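Local atomic coordinates of aldehyde dehydrogenase family protein (Pseudomonas syringae pv. tomato, PDB entry 5IUV), a protein that probably catalyses the NAD+-dependent oxidation of indole-3-acetaldehyde to the auxin indole-3-acetic acid, a route linked to virulence of the bacterium. Residues A249-L252 against M253-G257; A436-S439 against K440-T444; A91-L94 against E95-A98; D316-L319 against P320-E324; C39-V43 against D44-L48. All coordinates share one frame; numbering follows the deposited sequence.

Interaction 1 of 5, residues A249-L252 against M253-G257. With NAD (nicotinamide-adenine-dinucleotide), chain C.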
loop_
_atom_site.group_PDB
_atom_site.type_symbol
_atom_site.label_atom_id
_atom_site.label_comp_id
_atom_site.label_asym_id
_atom_site.label_seq_id
_atom_site.Cartn_x
_atom_site.Cartn_y
_atom_site.Cartn_z
ATOM N N ALA A 249 20.850 -13.579 21.303
ATOM C CA ALA A 249 19.601 -12.939 20.908
ATOM C C ALA A 249 18.558 -13.027 22.022
ATOM O O ALA A 249 17.921 -12.031 22.354
ATOM C CB ALA A 249 19.064 -13.562 19.614
ATOM N N LYS A 250 18.406 -14.212 22.610
ATOM C CA LYS A 250 17.497 -14.398 23.737
ATOM C C LYS A 250 17.858 -13.522 24.935
ATOM O O LYS A 250 16.976 -12.979 25.596
ATOM C CB LYS A 250 17.464 -15.873 24.168
ATOM C CG LYS A 250 16.693 -16.795 23.239
ATOM C CD LYS A 250 16.947 -18.236 23.637
ATOM C CE LYS A 250 16.092 -19.178 22.840
ATOM N NZ LYS A 250 16.385 -20.602 23.177
ATOM N N GLN A 251 19.151 -13.391 25.210
ATOM C CA GLN A 251 19.617 -12.591 26.330
ATOM C C GLN A 251 19.257 -11.117 26.154
ATOM O O GLN A 251 19.062 -10.407 27.132
ATOM C CB GLN A 251 21.131 -12.751 26.497
ATOM C CG GLN A 251 21.706 -12.095 27.761
ATOM C CD GLN A 251 21.159 -12.640 29.079
ATOM O OE1 GLN A 251 20.623 -11.889 29.895
ATOM N NE2 GLN A 251 21.335 -13.934 29.311
ATOM N N LEU A 252 19.173 -10.656 24.907
ATOM C CA LEU A 252 18.795 -9.263 24.651
ATOM C C LEU A 252 17.334 -9.009 25.039
ATOM O O LEU A 252 16.988 -7.927 25.501
ATOM C CB LEU A 252 19.013 -8.879 23.177
ATOM C CG LEU A 252 20.423 -8.928 22.566
ATOM C CD1 LEU A 252 20.500 -7.980 21.381
ATOM C CD2 LEU A 252 21.520 -8.615 23.582
ATOM N N MET A 253 16.475 -9.999 24.842
ATOM C CA MET A 253 15.084 -9.868 25.271
ATOM C C MET A 253 15.014 -9.724 26.786
ATOM O O MET A 253 14.226 -8.941 27.322
ATOM C CB MET A 253 14.265 -11.067 24.809
ATOM C CG MET A 253 14.196 -11.215 23.309
ATOM S SD MET A 253 12.905 -12.354 22.788
ATOM C CE MET A 253 11.429 -11.365 23.064
ATOM N N ILE A 254 15.869 -10.471 27.473
ATOM C CA ILE A 254 15.950 -10.389 28.920
ATOM C C ILE A 254 16.469 -9.012 29.359
ATOM O O ILE A 254 15.895 -8.391 30.261
ATOM C CB ILE A 254 16.842 -11.512 29.488
ATOM C CG1 ILE A 254 16.191 -12.872 29.207
ATOM C CG2 ILE A 254 17.094 -11.297 30.978
ATOM C CD1 ILE A 254 17.015 -14.067 29.620
ATOM N N TYR A 255 17.522 -8.521 28.705
ATOM C CA TYR A 255 18.052 -7.189 29.007
ATOM C C TYR A 255 17.009 -6.089 28.826
ATOM O O TYR A 255 16.947 -5.149 29.614
ATOM C CB TYR A 255 19.256 -6.853 28.126
ATOM C CG TYR A 255 20.498 -7.688 28.343
ATOM C CD1 TYR A 255 20.806 -8.227 29.585
ATOM C CD2 TYR A 255 21.376 -7.924 27.292
ATOM C CE1 TYR A 255 21.960 -8.989 29.768
ATOM C CE2 TYR A 255 22.523 -8.674 27.462
ATOM C CZ TYR A 255 22.813 -9.205 28.700
ATOM O OH TYR A 255 23.963 -9.955 28.855
ATOM N N ALA A 256 16.209 -6.184 27.770
ATOM C CA ALA A 256 15.179 -5.180 27.536
ATOM C C ALA A 256 14.152 -5.202 28.661
ATOM O O ALA A 256 13.722 -4.152 29.146
ATOM C CB ALA A 256 14.515 -5.410 26.207
ATOM N N GLY A 257 13.765 -6.407 29.073
ATOM C CA GLY A 257 12.828 -6.584 30.169
ATOM C C GLY A 257 13.359 -6.079 31.503
ATOM O O GLY A 257 12.603 -5.585 32.338
HETATM P PA NAD C . 27.277 -13.705 18.860
HETATM O O1A NAD C . 25.888 -13.997 19.283
HETATM O O2A NAD C . 28.337 -14.378 19.708
HETATM O O5B NAD C . 27.529 -12.147 18.855
HETATM C C5B NAD C . 26.990 -11.214 17.895
HETATM C C4B NAD C . 27.285 -9.828 18.411
HETATM O O4B NAD C . 26.727 -9.692 19.736
HETATM C C3B NAD C . 28.755 -9.414 18.529
HETATM O O3B NAD C . 28.921 -8.037 18.208
HETATM C C2B NAD C . 29.063 -9.668 20.006
HETATM O O2B NAD C . 30.144 -8.871 20.480
HETATM C C1B NAD C . 27.730 -9.282 20.642
HETATM N N9A NAD C . 27.435 -9.859 21.950
HETATM C C8A NAD C . 27.928 -11.018 22.489
HETATM N N7A NAD C . 27.557 -11.235 23.728
HETATM C C5A NAD C . 26.737 -10.149 24.020
HETATM C C6A NAD C . 25.983 -9.810 25.162
HETATM N N6A NAD C . 25.987 -10.518 26.297
HETATM N N1A NAD C . 25.229 -8.687 25.103
HETATM C C2A NAD C . 25.253 -7.951 23.987
HETATM N N3A NAD C . 25.935 -8.162 22.857
HETATM C C4A NAD C . 26.656 -9.294 22.933
HETATM O O3 NAD C . 27.473 -14.180 17.339
HETATM P PN NAD C . 28.723 -14.206 16.334
HETATM O O1N NAD C . 29.573 -15.348 16.748
HETATM O O2N NAD C . 29.320 -12.852 16.272
HETATM O O5D NAD C . 28.028 -14.461 14.918
HETATM C C5D NAD C . 27.638 -15.780 14.476
HETATM C C4D NAD C . 26.140 -15.899 14.619
HETATM O O4D NAD C . 25.499 -14.879 13.818
HETATM C C3D NAD C . 25.547 -17.214 14.129
HETATM O O3D NAD C . 24.615 -17.711 15.083
HETATM C C2D NAD C . 24.872 -16.792 12.818
HETATM O O2D NAD C . 23.752 -17.570 12.408
HETATM C C1D NAD C . 24.386 -15.362 13.147
HETATM N N1N NAD C . 24.159 -14.565 11.868
HETATM C C2N NAD C . 22.807 -14.252 11.586
HETATM C C3N NAD C . 22.499 -13.478 10.478
HETATM C C7N NAD C . 21.079 -13.168 10.077
HETATM O O7N NAD C . 20.133 -13.763 10.635
HETATM N N7N NAD C . 20.896 -12.354 9.066
HETATM C C4N NAD C . 23.539 -13.044 9.652
HETATM C C5N NAD C . 24.856 -13.392 9.931
HETATM C C6N NAD C . 25.147 -14.152 11.052
#

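Interaction 2 of 5, residues A436-S439 against K440-T444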
loop_
_atom_site.group_PDB
_atom_site.type_symbol
_atom_site.label_atom_id
_atom_site.label_comp_id
_atom_site.label_asym_id
_atom_site.label_seq_id
_atom_site.Cartn_x
_atom_site.Cartn_y
_atom_site.Cartn_z
ATOM N N ALA A 436 10.523 -28.826 -10.987
ATOM C CA ALA A 436 9.987 -28.207 -12.196
ATOM C C ALA A 436 8.463 -28.161 -12.175
ATOM O O ALA A 436 7.841 -27.586 -13.064
ATOM C CB ALA A 436 10.474 -28.956 -13.438
ATOM N N ASN A 437 7.866 -28.768 -11.159
ATOM C CA ASN A 437 6.410 -28.866 -11.074
ATOM C C ASN A 437 5.789 -27.609 -10.469
ATOM O O ASN A 437 6.189 -27.168 -9.398
ATOM C CB ASN A 437 6.016 -30.105 -10.261
ATOM C CG ASN A 437 4.521 -30.346 -10.263
ATOM O OD1 ASN A 437 3.810 -29.916 -9.355
ATOM N ND2 ASN A 437 4.035 -31.033 -11.290
ATOM N N LEU A 438 4.814 -27.030 -11.163
ATOM C CA LEU A 438 4.173 -25.794 -10.705
ATOM C C LEU A 438 3.547 -25.943 -9.312
ATOM O O LEU A 438 3.841 -25.165 -8.397
ATOM C CB LEU A 438 3.099 -25.350 -11.709
ATOM C CG LEU A 438 2.184 -24.194 -11.288
ATOM C CD1 LEU A 438 2.964 -22.888 -11.245
ATOM C CD2 LEU A 438 0.964 -24.068 -12.225
ATOM N N SER A 439 2.683 -26.941 -9.159
ATOM C CA SER A 439 1.979 -27.142 -7.896
ATOM C C SER A 439 2.932 -27.499 -6.768
ATOM O O SER A 439 2.842 -26.935 -5.682
ATOM C CB SER A 439 0.909 -28.229 -8.027
ATOM O OG SER A 439 -0.109 -27.832 -8.929
ATOM N N LYS A 440 3.837 -28.435 -7.021
ATOM C CA LYS A 440 4.745 -28.875 -5.966
ATOM C C LYS A 440 5.647 -27.737 -5.517
ATOM O O LYS A 440 5.969 -27.641 -4.339
ATOM C CB LYS A 440 5.591 -30.060 -6.420
ATOM C CG LYS A 440 6.364 -30.732 -5.287
ATOM C CD LYS A 440 7.505 -31.602 -5.825
ATOM C CE LYS A 440 6.991 -32.757 -6.649
ATOM N NZ LYS A 440 8.096 -33.537 -7.269
ATOM N N ALA A 441 6.057 -26.875 -6.448
ATOM C CA ALA A 441 6.909 -25.748 -6.088
ATOM C C ALA A 441 6.202 -24.795 -5.121
ATOM O O ALA A 441 6.751 -24.438 -4.076
ATOM C CB ALA A 441 7.369 -24.998 -7.332
ATOM N N HIS A 442 4.986 -24.386 -5.465
ATOM C CA HIS A 442 4.282 -23.382 -4.668
ATOM C C HIS A 442 3.754 -23.958 -3.352
ATOM O O HIS A 442 3.848 -23.317 -2.306
ATOM C CB HIS A 442 3.137 -22.767 -5.477
ATOM C CG HIS A 442 3.592 -21.750 -6.481
ATOM N ND1 HIS A 442 4.041 -20.498 -6.119
ATOM C CD2 HIS A 442 3.671 -21.800 -7.832
ATOM C CE1 HIS A 442 4.378 -19.820 -7.204
ATOM N NE2 HIS A 442 4.160 -20.589 -8.256
ATOM N N LEU A 443 3.190 -25.159 -3.402
ATOM C CA LEU A 443 2.668 -25.786 -2.188
ATOM C C LEU A 443 3.784 -26.121 -1.200
ATOM O O LEU A 443 3.624 -25.952 0.015
ATOM C CB LEU A 443 1.862 -27.040 -2.545
ATOM C CG LEU A 443 0.585 -26.727 -3.333
ATOM C CD1 LEU A 443 -0.178 -27.995 -3.717
ATOM C CD2 LEU A 443 -0.302 -25.771 -2.546
ATOM N N THR A 444 4.924 -26.586 -1.705
ATOM C CA THR A 444 6.029 -26.908 -0.805
ATOM C C THR A 444 6.598 -25.632 -0.201
ATOM O O THR A 444 6.818 -25.560 1.007
ATOM C CB THR A 444 7.152 -27.685 -1.510
ATOM O OG1 THR A 444 6.623 -28.906 -2.042
ATOM C CG2 THR A 444 8.283 -28.006 -0.529
#

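Interaction 3 of 5, residues A91-L94 against E95-A98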
loop_
_atom_site.group_PDB
_atom_site.type_symbol
_atom_site.label_atom_id
_atom_site.label_comp_id
_atom_site.label_asym_id
_atom_site.label_seq_id
_atom_site.Cartn_x
_atom_site.Cartn_y
_atom_site.Cartn_z
ATOM N N ALA A 91 26.910 5.840 0.539
ATOM C CA ALA A 91 27.126 4.627 -0.232
ATOM C C ALA A 91 28.248 4.848 -1.243
ATOM O O ALA A 91 29.108 3.984 -1.434
ATOM C CB ALA A 91 25.850 4.200 -0.929
ATOM N N GLY A 92 28.239 6.014 -1.885
ATOM C CA GLY A 92 29.265 6.357 -2.857
ATOM C C GLY A 92 30.678 6.357 -2.293
ATOM O O GLY A 92 31.641 6.013 -2.997
ATOM N N LEU A 93 30.815 6.747 -1.029
ATOM C CA LEU A 93 32.127 6.785 -0.396
ATOM C C LEU A 93 32.613 5.385 -0.031
ATOM O O LEU A 93 33.813 5.141 0.022
ATOM C CB LEU A 93 32.106 7.684 0.844
ATOM C CG LEU A 93 32.053 9.183 0.533
ATOM C CD1 LEU A 93 31.845 10.002 1.804
ATOM C CD2 LEU A 93 33.316 9.627 -0.194
ATOM N N LEU A 94 31.687 4.466 0.223
ATOM C CA LEU A 94 32.062 3.068 0.409
ATOM C C LEU A 94 32.668 2.528 -0.884
ATOM O O LEU A 94 33.715 1.877 -0.875
ATOM C CB LEU A 94 30.858 2.216 0.831
ATOM C CG LEU A 94 30.660 1.981 2.330
ATOM C CD1 LEU A 94 30.497 3.282 3.085
ATOM C CD2 LEU A 94 29.473 1.047 2.596
ATOM N N GLU A 95 32.013 2.814 -2.002
ATOM C CA GLU A 95 32.506 2.360 -3.295
ATOM C C GLU A 95 33.842 3.012 -3.646
ATOM O O GLU A 95 34.746 2.354 -4.158
ATOM C CB GLU A 95 31.469 2.646 -4.384
ATOM C CG GLU A 95 30.189 1.862 -4.191
ATOM C CD GLU A 95 29.200 2.070 -5.316
ATOM O OE1 GLU A 95 29.026 3.229 -5.758
ATOM O OE2 GLU A 95 28.593 1.070 -5.753
ATOM N N GLN A 96 33.960 4.304 -3.367
ATOM C CA GLN A 96 35.179 5.049 -3.656
ATOM C C GLN A 96 36.360 4.506 -2.850
ATOM O O GLN A 96 37.494 4.535 -3.313
ATOM C CB GLN A 96 34.959 6.533 -3.365
ATOM C CG GLN A 96 36.159 7.432 -3.563
ATOM C CD GLN A 96 35.830 8.879 -3.230
ATOM O OE1 GLN A 96 34.814 9.414 -3.681
ATOM N NE2 GLN A 96 36.673 9.510 -2.418
ATOM N N ASN A 97 36.082 3.997 -1.652
ATOM C CA ASN A 97 37.125 3.426 -0.803
ATOM C C ASN A 97 37.063 1.904 -0.731
ATOM O O ASN A 97 37.503 1.295 0.250
ATOM C CB ASN A 97 37.033 4.018 0.600
ATOM C CG ASN A 97 37.334 5.496 0.618
ATOM O OD1 ASN A 97 38.493 5.893 0.610
ATOM N ND2 ASN A 97 36.287 6.326 0.623
ATOM N N ALA A 98 36.533 1.297 -1.789
ATOM C CA ALA A 98 36.235 -0.134 -1.796
ATOM C C ALA A 98 37.459 -1.019 -1.577
ATOM O O ALA A 98 37.377 -2.012 -0.861
ATOM C CB ALA A 98 35.544 -0.519 -3.106
#

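Interaction 4 of 5, residues D316-L319 against P320-E324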
loop_
_atom_site.group_PDB
_atom_site.type_symbol
_atom_site.label_atom_id
_atom_site.label_comp_id
_atom_site.label_asym_id
_atom_site.label_seq_id
_atom_site.Cartn_x
_atom_site.Cartn_y
_atom_site.Cartn_z
ATOM N N ASP A 316 21.787 -41.428 -5.384
ATOM C CA ASP A 316 23.006 -42.092 -5.837
ATOM C C ASP A 316 23.668 -41.372 -7.009
ATOM O O ASP A 316 24.887 -41.424 -7.171
ATOM C CB ASP A 316 22.713 -43.548 -6.219
ATOM C CG ASP A 316 22.479 -44.432 -5.010
ATOM O OD1 ASP A 316 22.930 -44.062 -3.905
ATOM O OD2 ASP A 316 21.850 -45.500 -5.165
ATOM N N ARG A 317 22.864 -40.709 -7.828
ATOM C CA ARG A 317 23.395 -39.936 -8.941
ATOM C C ARG A 317 23.815 -38.535 -8.489
ATOM O O ARG A 317 24.812 -37.998 -8.963
ATOM C CB ARG A 317 22.361 -39.837 -10.071
ATOM C CG ARG A 317 22.832 -39.018 -11.262
ATOM C CD ARG A 317 21.674 -38.531 -12.126
ATOM N NE ARG A 317 22.110 -37.477 -13.042
ATOM C CZ ARG A 317 21.292 -36.764 -13.809
ATOM N NH1 ARG A 317 19.984 -36.985 -13.776
ATOM N NH2 ARG A 317 21.783 -35.823 -14.605
ATOM N N PHE A 318 23.056 -37.958 -7.558
ATOM C CA PHE A 318 23.220 -36.551 -7.176
ATOM C C PHE A 318 24.390 -36.307 -6.227
ATOM O O PHE A 318 25.117 -35.327 -6.382
ATOM C CB PHE A 318 21.923 -36.023 -6.544
ATOM C CG PHE A 318 21.913 -34.531 -6.294
ATOM C CD1 PHE A 318 22.029 -33.633 -7.350
ATOM C CD2 PHE A 318 21.748 -34.030 -5.012
ATOM C CE1 PHE A 318 22.005 -32.261 -7.128
ATOM C CE2 PHE A 318 21.722 -32.656 -4.779
ATOM C CZ PHE A 318 21.854 -31.771 -5.836
ATOM N N LEU A 319 24.567 -37.177 -5.239
ATOM C CA LEU A 319 25.624 -36.959 -4.251
ATOM C C LEU A 319 27.032 -36.890 -4.874
ATOM O O LEU A 319 27.820 -36.031 -4.484
ATOM C CB LEU A 319 25.577 -38.032 -3.159
ATOM C CG LEU A 319 26.664 -37.898 -2.082
ATOM C CD1 LEU A 319 26.623 -36.519 -1.426
ATOM C CD2 LEU A 319 26.534 -39.007 -1.042
ATOM N N PRO A 320 27.349 -37.765 -5.854
ATOM C CA PRO A 320 28.660 -37.590 -6.493
ATOM C C PRO A 320 28.800 -36.260 -7.230
ATOM O O PRO A 320 29.902 -35.713 -7.294
ATOM C CB PRO A 320 28.731 -38.760 -7.481
ATOM C CG PRO A 320 27.853 -39.794 -6.894
ATOM C CD PRO A 320 26.726 -39.043 -6.248
ATOM N N MET A 321 27.701 -35.746 -7.777
ATOM C CA MET A 321 27.725 -34.440 -8.427
ATOM C C MET A 321 28.036 -33.339 -7.414
ATOM O O MET A 321 28.745 -32.382 -7.724
ATOM C CB MET A 321 26.391 -34.159 -9.126
ATOM C CG MET A 321 26.005 -35.208 -10.161
ATOM S SD MET A 321 24.351 -34.950 -10.840
ATOM C CE MET A 321 24.565 -33.350 -11.615
ATOM N N VAL A 322 27.493 -33.478 -6.206
ATOM C CA VAL A 322 27.702 -32.492 -5.153
ATOM C C VAL A 322 29.141 -32.551 -4.631
ATOM O O VAL A 322 29.761 -31.516 -4.373
ATOM C CB VAL A 322 26.707 -32.694 -3.985
ATOM C CG1 VAL A 322 27.021 -31.748 -2.834
ATOM C CG2 VAL A 322 25.277 -32.488 -4.467
ATOM N N ILE A 323 29.669 -33.760 -4.492
ATOM C CA ILE A 323 31.062 -33.944 -4.096
ATOM C C ILE A 323 32.022 -33.320 -5.111
ATOM O O ILE A 323 32.960 -32.624 -4.733
ATOM C CB ILE A 323 31.398 -35.428 -3.921
ATOM C CG1 ILE A 323 30.572 -36.013 -2.776
ATOM C CG2 ILE A 323 32.886 -35.620 -3.649
ATOM C CD1 ILE A 323 30.691 -37.503 -2.648
ATOM N N GLU A 324 31.781 -33.554 -6.398
ATOM C CA GLU A 324 32.643 -32.988 -7.428
ATOM C C GLU A 324 32.570 -31.463 -7.443
ATOM O O GLU A 324 33.592 -30.790 -7.599
ATOM C CB GLU A 324 32.286 -33.544 -8.807
ATOM C CG GLU A 324 33.142 -32.959 -9.923
ATOM C CD GLU A 324 33.083 -33.763 -11.205
ATOM O OE1 GLU A 324 32.025 -34.367 -11.485
ATOM O OE2 GLU A 324 34.101 -33.794 -11.932
#

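Interaction 5 of 5, residues C39-V43 against D44-L48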
loop_
_atom_site.group_PDB
_atom_site.type_symbol
_atom_site.label_atom_id
_atom_site.label_comp_id
_atom_site.label_asym_id
_atom_site.label_seq_id
_atom_site.Cartn_x
_atom_site.Cartn_y
_atom_site.Cartn_z
ATOM N N CYS A 39 43.737 -6.789 17.756
ATOM C CA CYS A 39 43.028 -7.245 16.571
ATOM C C CYS A 39 43.976 -8.105 15.740
ATOM O O CYS A 39 44.893 -7.588 15.100
ATOM C CB CYS A 39 42.509 -6.055 15.753
ATOM S SG CYS A 39 41.465 -6.486 14.335
ATOM N N ILE A 40 43.743 -9.416 15.760
ATOM C CA ILE A 40 44.623 -10.396 15.119
ATOM C C ILE A 40 44.034 -10.934 13.816
ATOM O O ILE A 40 42.868 -11.312 13.770
ATOM C CB ILE A 40 44.901 -11.586 16.069
ATOM C CG1 ILE A 40 45.556 -11.098 17.361
ATOM C CG2 ILE A 40 45.766 -12.634 15.387
ATOM C CD1 ILE A 40 46.876 -10.400 17.141
ATOM N N SER A 41 44.842 -10.976 12.759
ATOM C CA SER A 41 44.384 -11.481 11.467
ATOM C C SER A 41 44.428 -13.002 11.375
ATOM O O SER A 41 45.450 -13.607 11.673
ATOM C CB SER A 41 45.228 -10.898 10.337
ATOM O OG SER A 41 44.803 -11.412 9.091
ATOM N N PRO A 42 43.325 -13.624 10.938
ATOM C CA PRO A 42 43.333 -15.079 10.736
ATOM C C PRO A 42 44.023 -15.505 9.436
ATOM O O PRO A 42 44.157 -16.703 9.174
ATOM C CB PRO A 42 41.848 -15.436 10.704
ATOM C CG PRO A 42 41.177 -14.182 10.214
ATOM C CD PRO A 42 41.975 -13.050 10.801
ATOM N N VAL A 43 44.453 -14.534 8.636
ATOM C CA VAL A 43 45.210 -14.821 7.425
ATOM C C VAL A 43 46.519 -15.527 7.777
ATOM O O VAL A 43 46.846 -16.573 7.210
ATOM C CB VAL A 43 45.506 -13.533 6.624
ATOM C CG1 VAL A 43 46.514 -13.804 5.528
ATOM C CG2 VAL A 43 44.215 -12.962 6.042
ATOM N N ASP A 44 47.252 -14.968 8.734
ATOM C CA ASP A 44 48.519 -15.557 9.149
ATOM C C ASP A 44 48.875 -15.250 10.605
ATOM O O ASP A 44 49.953 -15.618 11.076
ATOM C CB ASP A 44 49.643 -15.075 8.234
ATOM C CG ASP A 44 49.719 -13.566 8.149
ATOM O OD1 ASP A 44 49.003 -12.882 8.909
ATOM O OD2 ASP A 44 50.503 -13.059 7.322
ATOM N N GLY A 45 47.980 -14.564 11.309
ATOM C CA GLY A 45 48.205 -14.270 12.713
ATOM C C GLY A 45 48.885 -12.943 12.987
ATOM O O GLY A 45 49.313 -12.696 14.110
ATOM N N ARG A 46 48.986 -12.082 11.981
ATOM C CA ARG A 46 49.638 -10.789 12.177
ATOM C C ARG A 46 48.780 -9.864 13.036
ATOM O O ARG A 46 47.549 -9.989 13.067
ATOM C CB ARG A 46 49.939 -10.118 10.838
ATOM C CG ARG A 46 48.719 -9.497 10.169
ATOM C CD ARG A 46 49.066 -8.895 8.817
ATOM N NE ARG A 46 49.409 -9.923 7.840
ATOM C CZ ARG A 46 49.671 -9.681 6.560
ATOM N NH1 ARG A 46 49.628 -8.438 6.092
ATOM N NH2 ARG A 46 49.977 -10.683 5.746
ATOM N N LEU A 47 49.433 -8.937 13.730
ATOM C CA LEU A 47 48.717 -7.936 14.507
ATOM C C LEU A 47 48.301 -6.790 13.600
ATOM O O LEU A 47 49.142 -6.132 12.992
ATOM C CB LEU A 47 49.572 -7.411 15.658
ATOM C CG LEU A 47 48.968 -6.267 16.477
ATOM C CD1 LEU A 47 47.769 -6.731 17.299
ATOM C CD2 LEU A 47 50.022 -5.637 17.377
ATOM N N LEU A 48 46.998 -6.553 13.518
ATOM C CA LEU A 48 46.474 -5.495 12.672
ATOM C C LEU A 48 46.447 -4.154 13.390
ATOM O O LEU A 48 46.863 -3.139 12.836
ATOM C CB LEU A 48 45.065 -5.850 12.194
ATOM C CG LEU A 48 44.962 -7.088 11.306
ATOM C CD1 LEU A 48 43.507 -7.362 10.927
ATOM C CD2 LEU A 48 45.840 -6.928 10.062
#

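Interaction 1 of 5, residues A249-L252 against M253-G257
Q251 and Y255, one helical turn apart on helix 246-258, bring an amide chain across an aromatic ring beside the adenine of NAD. Followed outward from CB, the Y255 side chain starts against the backbone, its CB 3.6 Å from L252 O. CG then sits near Q251 O, which lies over one ring face. CD2 meets the methyl of L252, with Y255 CD2 3.8 Å from L252 CD2 at the ring edge. Also at the edge, Y255 CE2 lies 3.6 Å from NAD N1A. Over the same face as Q251 O, Q251 OE1 comes to 3.2 Å from Y255 CE1 and Q251 CG lies over CZ. At the tip, Y255 OH accepts a weak but nearly straight bond from NAD N6A (3.3 Å, 168°). Q251 reaches the ring because CG stands anti to its backbone N (chi1 -172°) and the chain then bends at chi2; amide and ring planes are 45° apart. Y255 N closes the turn on Q251 O. L252 CD2 also packs at 3.8 Å from NAD C2A. On this side, the helix of the beta-alpha-beta unit thus holds adenine chiefly by van der Waals contact, with one weak polar link to its amino group.

Interaction 2 of 5, residues A436-S439 against K440-T444
With CG of N437 swung anti to the backbone N (chi1 -174°) and the amide turned by chi2 of -94°, OD1 faces the first turn of helix 438-447 and meets K440 N. This is an N-cap: OD1 accepts from K440 N at 2.8 Å, in the carbonyl plane and on a lone pair, with an N-H...O angle of 165°. The same oxygen lies 3.4 Å from K440 CB, and the two side chains cross at about a right angle. The backbone O of N437 takes A441 N, so both oxygens of the capping residue serve amides of the opening turn. Further round the helix, L438 sends CD1 to the edge of the H442 imidazole, in the ring plane, at 3.7 Å from H442 CD2. H442 NE2 is hydrogen-bonded to H442 of the third subunit, and S439 OG to L497 O of the fourth, which sets this beta-alpha-beta helix at the tetramer interface. The cap is tied back to the preceding loop by N437 N, bonded to T435 OG1. One turn on, K440 O receives two donors from a single residue: the backbone N of T444 at 3.0 Å and its hydroxyl, T444 OG1, at 2.7 Å.

Interaction 3 of 5, residues A91-L94 against E95-A98
From A91 to Q96 the backbone keeps helical turns, E95 N bonding to A91 O and Q96 N to G92 O, until N97 leaves helical angles (phi -107°) at the end of helix 80-96. The side chain of N97 folds back over this last turn. Its CG stands anti to the carbonyl carbon (chi1 -65°), which brings ND2 to L93 O at 2.8 Å, the oxygen lying in the amide plane and the donor tilted modestly from the carbonyl plane. The backbone N of N97 approaches the same oxygen at 3.0 Å from above the carbonyl plane, and makes a weaker bond to L94 O at 3.3 Å. L93 and Q96 lie side by side and point the same way, L93 CD2 resting 3.8 Å from Q96 OE1 and about as near the rest of the amide. E95 is extended beyond CG and runs back toward the start of the helix, its CG 3.6 Å from A91 O. L94 faces helices 113-134 and 170-183, touching L128, L171 and C175; N97 packs on R202 and L206 of helix 198-210. L93 O is gripped by two N-H groups of one residue, which probably steadies the N97 amide where the chain turns into helix 98-109.

Interaction 4 of 5, residues D316-L319 against P320-E324
The F318 ring carries the CG2 methyl of V322 over one face, offset toward the rim: V322 CG2 stands 3.8 Å from the ring centroid, 21° off the normal, a CH-pi contact. Its nearest ring atom is F318 CE2, at 3.6 Å. The sulfur of M321 comes to the other end of the ring obliquely, SD 4.4 Å from F318 CD1, and also nears the guanidinium of R317, 4.0 Å from R317 NE. With M321 CG anti to the carbonyl carbon (chi1 -57°) and the chain extended at chi2 (174°), CG passes close by R317 O and SD comes to lie between R317 NE and F318 CD1. V322 N bonds back to F318 O, and I323 N to L319 O. P320 has no hydrogen on its nitrogen, so D316 O meets its ring carbon CD at 3.1 Å instead of an amide, and helix 312-326 is kinked there. L319 CG lies 4.1 Å from I323 CD1, one turn on. The contact is structural packing, away from the NAD pocket. F318 and M321 rest on A287 of helix 283-295, F318 also covers L308 and V310 of strand 307-311, and V322 and I323 lean on I387 of strand 382-389, so the helix spans from a neighbouring helix to two strands of the sheet.

Interaction 5 of 5, residues C39-V43 against D44-L48
I40 and L47 pair across a beta hairpin, their side chains on one sheet face and crossing at a slant, I40 CD1 3.8 Å from L47 CD1. The two residues are an antiparallel non-hydrogen-bonded pair between strands 36-40 and 47-52. The pair is flanked by bonds from L48 N to C39 O (2.8 Å) and from S41 N to R46 O. C39, S41 and L48 gather apart from that pair, L48 CG 3.9 Å from S41 CB and its CD1 4.1 Å from C39 SG, under cover of helices 98-109 and 198-210. At the turn, S41 OG, anti to its own backbone N (chi1 179°), accepts from V43 N in an ST turn; it also bonds to L107 O. S41 CB then lies 3.8 Å from R46 CG, and S41 O receives a weak bond from G45 N. The R46 guanidinium meets D44 edge-on in a side-on salt bridge, NE to OD1 and NH2 to OD2, with NH2 out of the carboxylate plane; this two-point grip probably limits rotation of both groups. OD1 of D44 holds R46 NE on its syn lone pair at 3.2 Å while R46 N, completing an Asx turn, reaches the same oxygen from above the carboxylate plane.

Interactions 1 and 4 lie within helices, 2 and 3 at helix ends, and 5 at a hairpin turn. Interaction 1 is the most buried and touches NAD, whereas interactions 2 to 5 are only partly buried. Interactions 1 and 2 each sit on the helix of a beta-alpha-beta unit, in different sheets; both also meet other subunits, while interactions 3, 4 and 5 touch none. In interactions 2 and 3 an asparagine does the end work, capping the start in one and folding back at the finish in the other. Interaction 4 relies on apolar packing round a proline kink, and interaction 5 adds an ion pair. Interactions 3 and 5 both pack on helix 198-210, with centres about 25 Å apart.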